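PDB 3DD7: death on curing protein from Enterobacteria phage P1, which acts as the toxin of the phage's Phd/Doc toxin-antitoxin pair, probably inhibiting translation until its partner Phd silences it by completing its fold. Local coordinates for residues 52-57 with 81-86. The protein carries 2 engineered substitutions. Sequence-based numbering, arbitrary orientation. Where two conformers were deposited one is given.
Sequences FEVSAT and LLFLRR
The backbone N of Leu81 comes near the hydroxyl of Ser55 where helix 72-86 runs back against helix 51-65, two neighbouring helices of the all-alpha Fic/Doc fold. Their short axes approach to 9.0 Å and run nearly antiparallel, at 150°. Ser55 OG stops 4.4 Å from Leu81 N without bonding to it; in the conformer given, one of two deposited, OG is hydrogen-bonded instead to the carbonyl oxygen of Ala80, one residue earlier, and this buried polar atom has its partner on the facing helix. Leu81 and Leu82 pack on the bound Phd peptide and Arg85 hydrogen-bonds to it. The turn that meets helix 51-65 therefore carries part of the antitoxin-binding surface as well.

Phe83 starts toward the facing helix, and with CG anti to its backbone N (chi1 170°) the ring extends to Val54 and Ser55. The end of the ring reaches Val54, whose CG1 lies 3.4 Å from Phe83 CZ, a tight apolar contact in which the two side chains cross at roughly a right angle. One flank of the same ring runs along the backbone of Ser55, with Phe83 CE2 3.7 Å from Ser55 N. Met1 touches both Val54 and Phe83, and Tyr58 adds a second ring beside Phe83.

Leu84, one residue on, turns its CG away from its own carbonyl carbon (chi1 -70°) and spreads its branches between Ser55 and Phe52. In the same serine conformer, Leu84 CG lies 3.6 Å from Ser55 OG, placing hydrocarbon beside the bonded hydroxyl. Leu84 CD2 sits 3.6 Å from Ser55 CB. Phe52 starts out pointing away from helix 72-86, but its ring swings back across the leucine: the two side chains cross at about a right angle, with Leu84 CD2 3.8 Å from Phe52 CD1.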
ATOM      1  N   PHE A  52       7.754  -4.543   8.836  1.00 18.96           N
ATOM      2  CA  PHE A  52       8.230  -3.951   7.579  1.00 19.42           C
ATOM      3  C   PHE A  52       8.151  -4.911   6.403  1.00 19.69           C
ATOM      4  O   PHE A  52       7.841  -4.478   5.279  1.00 20.20           O
ATOM      5  CB  PHE A  52       9.608  -3.336   7.762  1.00 20.30           C
ATOM      6  CG  PHE A  52       9.589  -2.211   8.744  1.00 20.25           C
ATOM      7  CD1 PHE A  52       8.986  -0.997   8.400  1.00 23.90           C
ATOM      8  CD2 PHE A  52      10.064  -2.381  10.040  1.00 23.24           C
ATOM      9  CE1 PHE A  52       8.911   0.042   9.319  1.00 23.56           C
ATOM     10  CE2 PHE A  52       9.991  -1.335  10.963  1.00 24.45           C
ATOM     11  CZ  PHE A  52       9.423  -0.127  10.605  1.00 23.49           C
ATOM     12  N   GLU A  53       8.403  -6.196   6.664  1.00 20.28           N
ATOM     13  CA  GLU A  53       8.216  -7.221   5.627  1.00 20.46           C
ATOM     14  C   GLU A  53       6.747  -7.313   5.230  1.00 19.52           C
ATOM     15  O   GLU A  53       6.423  -7.352   4.050  1.00 19.60           O
ATOM     16  CB  GLU A  53       8.733  -8.613   6.033  1.00 20.66           C
ATOM     17  CG  GLU A  53       9.570  -9.239   4.873  1.00 27.32           C
ATOM     18  CD  GLU A  53       9.164 -10.641   4.398  1.00 34.25           C
ATOM     19  OE1 GLU A  53       8.865 -10.777   3.182  1.00 37.42           O
ATOM     20  OE2 GLU A  53       9.199 -11.617   5.189  1.00 36.02           O
ATOM     21  N   VAL A  54       5.861  -7.328   6.225  1.00 18.89           N
ATOM     22  CA  VAL A  54       4.420  -7.370   5.962  1.00 18.13           C
ATOM     23  C   VAL A  54       3.962  -6.125   5.192  1.00 17.35           C
ATOM     24  O   VAL A  54       3.296  -6.258   4.173  1.00 17.10           O
ATOM     25  CB  VAL A  54       3.584  -7.608   7.235  1.00 16.69           C
ATOM     26  CG1 VAL A  54       2.111  -7.815   6.875  1.00 19.12           C
ATOM     27  CG2 VAL A  54       4.110  -8.855   7.985  1.00 17.93           C
ATOM     28  N   SER A  55       4.337  -4.929   5.662  1.00 16.79           N
ATOM     29  CA  SER A  55       4.006  -3.694   4.943  0.50 15.91           C
ATOM     30  C   SER A  55       4.477  -3.762   3.496  1.00 16.48           C
ATOM     31  O   SER A  55       3.741  -3.400   2.573  1.00 16.82           O
ATOM     32  CB  SER A  55       4.613  -2.466   5.627  0.50 15.68           C
ATOM     33  OG  SER A  55       4.311  -1.280   4.909  0.50 10.17           O
ATOM     34  N   ALA A  56       5.701  -4.234   3.302  1.00 16.48           N
ATOM     35  CA  ALA A  56       6.258  -4.383   1.952  1.00 16.56           C
ATOM     36  C   ALA A  56       5.425  -5.341   1.079  1.00 17.18           C
ATOM     37  O   ALA A  56       5.279  -5.104  -0.126  1.00 17.23           O
ATOM     38  CB  ALA A  56       7.699  -4.849   2.019  1.00 16.77           C
ATOM     39  N   THR A  57       4.917  -6.418   1.682  1.00 17.67           N
ATOM     40  CA  THR A  57       4.138  -7.429   0.958  1.00 17.78           C
ATOM     41  C   THR A  57       2.835  -6.790   0.469  1.00 17.49           C
ATOM     42  O   THR A  57       2.459  -6.954  -0.703  1.00 17.98           O
ATOM     43  CB  THR A  57       3.876  -8.692   1.830  1.00 18.23           C
ATOM     44  OG1 THR A  57       5.108  -9.152   2.392  1.00 17.41           O
ATOM     45  CG2 THR A  57       3.298  -9.828   1.001  1.00 17.50           C
ATOM     46  N   LEU A  81       1.415   1.973   4.342  1.00 18.10           N
ATOM     47  CA  LEU A  81       1.740   2.903   5.422  1.00 18.71           C
ATOM     48  C   LEU A  81       0.608   2.943   6.456  1.00 18.99           C
ATOM     49  O   LEU A  81       0.850   3.087   7.663  1.00 19.11           O
ATOM     50  CB  LEU A  81       2.119   4.280   4.863  1.00 19.01           C
ATOM     51  CG  LEU A  81       3.632   4.434   4.604  1.00 19.81           C
ATOM     52  CD1 LEU A  81       4.316   3.354   3.738  1.00 24.07           C
ATOM     53  CD2 LEU A  81       4.014   5.847   4.117  1.00 18.48           C
ATOM     54  N   LEU A  82      -0.619   2.754   5.976  1.00 19.47           N
ATOM     55  CA  LEU A  82      -1.764   2.569   6.871  1.00 19.95           C
ATOM     56  C   LEU A  82      -1.544   1.343   7.752  1.00 20.28           C
ATOM     57  O   LEU A  82      -1.791   1.373   8.970  1.00 20.10           O
ATOM     58  CB  LEU A  82      -3.063   2.429   6.071  1.00 20.32           C
ATOM     59  CG  LEU A  82      -4.342   2.223   6.894  1.00 21.29           C
ATOM     60  CD1 LEU A  82      -4.582   3.343   7.904  1.00 22.75           C
ATOM     61  CD2 LEU A  82      -5.566   2.007   5.971  1.00 19.87           C
ATOM     62  N   PHE A  83      -1.082   0.264   7.124  1.00 20.12           N
ATOM     63  CA  PHE A  83      -0.734  -0.944   7.829  1.00 20.75           C
ATOM     64  C   PHE A  83       0.286  -0.647   8.942  1.00 20.77           C
ATOM     65  O   PHE A  83       0.071  -1.023  10.100  1.00 21.63           O
ATOM     66  CB  PHE A  83      -0.213  -2.022   6.877  1.00 21.05           C
ATOM     67  CG  PHE A  83       0.363  -3.187   7.603  1.00 20.54           C
ATOM     68  CD1 PHE A  83      -0.474  -4.199   8.091  1.00 21.95           C
ATOM     69  CD2 PHE A  83       1.725  -3.246   7.871  1.00 22.20           C
ATOM     70  CE1 PHE A  83       0.040  -5.244   8.791  1.00 22.69           C
ATOM     71  CE2 PHE A  83       2.249  -4.304   8.606  1.00 21.43           C
ATOM     72  CZ  PHE A  83       1.398  -5.309   9.061  1.00 21.28           C
ATOM     73  N   LEU A  84       1.381   0.031   8.600  1.00 20.61           N
ATOM     74  CA  LEU A  84       2.389   0.376   9.619  1.00 20.67           C
ATOM     75  C   LEU A  84       1.786   1.215  10.752  1.00 20.63           C
ATOM     76  O   LEU A  84       2.007   0.917  11.920  1.00 20.74           O
ATOM     77  CB  LEU A  84       3.601   1.075   9.004  1.00 20.64           C
ATOM     78  CG  LEU A  84       4.538   0.252   8.121  1.00 20.81           C
ATOM     79  CD1 LEU A  84       5.568   1.215   7.510  1.00 21.04           C
ATOM     80  CD2 LEU A  84       5.205  -0.962   8.829  1.00 20.77           C
ATOM     81  N   ARG A  85       1.035   2.258  10.398  1.00 21.20           N
ATOM     82  CA  ARG A  85       0.386   3.126  11.378  1.00 22.12           C
ATOM     83  C   ARG A  85      -0.559   2.376  12.344  1.00 22.35           C
ATOM     84  O   ARG A  85      -0.553   2.627  13.567  1.00 22.84           O
ATOM     85  CB  ARG A  85      -0.328   4.288  10.679  1.00 22.04           C
ATOM     86  CG  ARG A  85      -0.881   5.343  11.645  1.00 22.46           C
ATOM     87  CD  ARG A  85      -1.654   6.382  10.886  1.00 22.12           C
ATOM     88  NE  ARG A  85      -3.016   5.923  10.614  1.00 25.22           N
ATOM     89  CZ  ARG A  85      -3.967   6.647  10.020  1.00 25.40           C
ATOM     90  NH1 ARG A  85      -3.732   7.881   9.598  1.00 24.25           N
ATOM     91  NH2 ARG A  85      -5.167   6.122   9.850  1.00 25.92           N
ATOM     92  N   ARG A  86      -1.362   1.456  11.821  1.00 22.61           N
ATOM     93  CA  ARG A  86      -2.274   0.694  12.674  1.00 23.58           C
ATOM     94  C   ARG A  86      -1.525  -0.188  13.655  1.00 23.20           C
ATOM     95  O   ARG A  86      -2.031  -0.513  14.737  1.00 23.25           O
ATOM     96  CB  ARG A  86      -3.136  -0.228  11.849  1.00 24.02           C
ATOM     97  CG  ARG A  86      -3.962   0.446  10.846  1.00 26.70           C
ATOM     98  CD  ARG A  86      -5.155  -0.411  10.670  1.00 31.36           C
ATOM     99  NE  ARG A  86      -6.241   0.420  10.228  1.00 33.78           N
ATOM    100  CZ  ARG A  86      -7.279  -0.030   9.562  1.00 32.59           C
ATOM    101  NH1 ARG A  86      -7.369  -1.320   9.288  1.00 34.25           N
ATOM    102  NH2 ARG A  86      -8.215   0.825   9.181  1.00 33.77           N
TER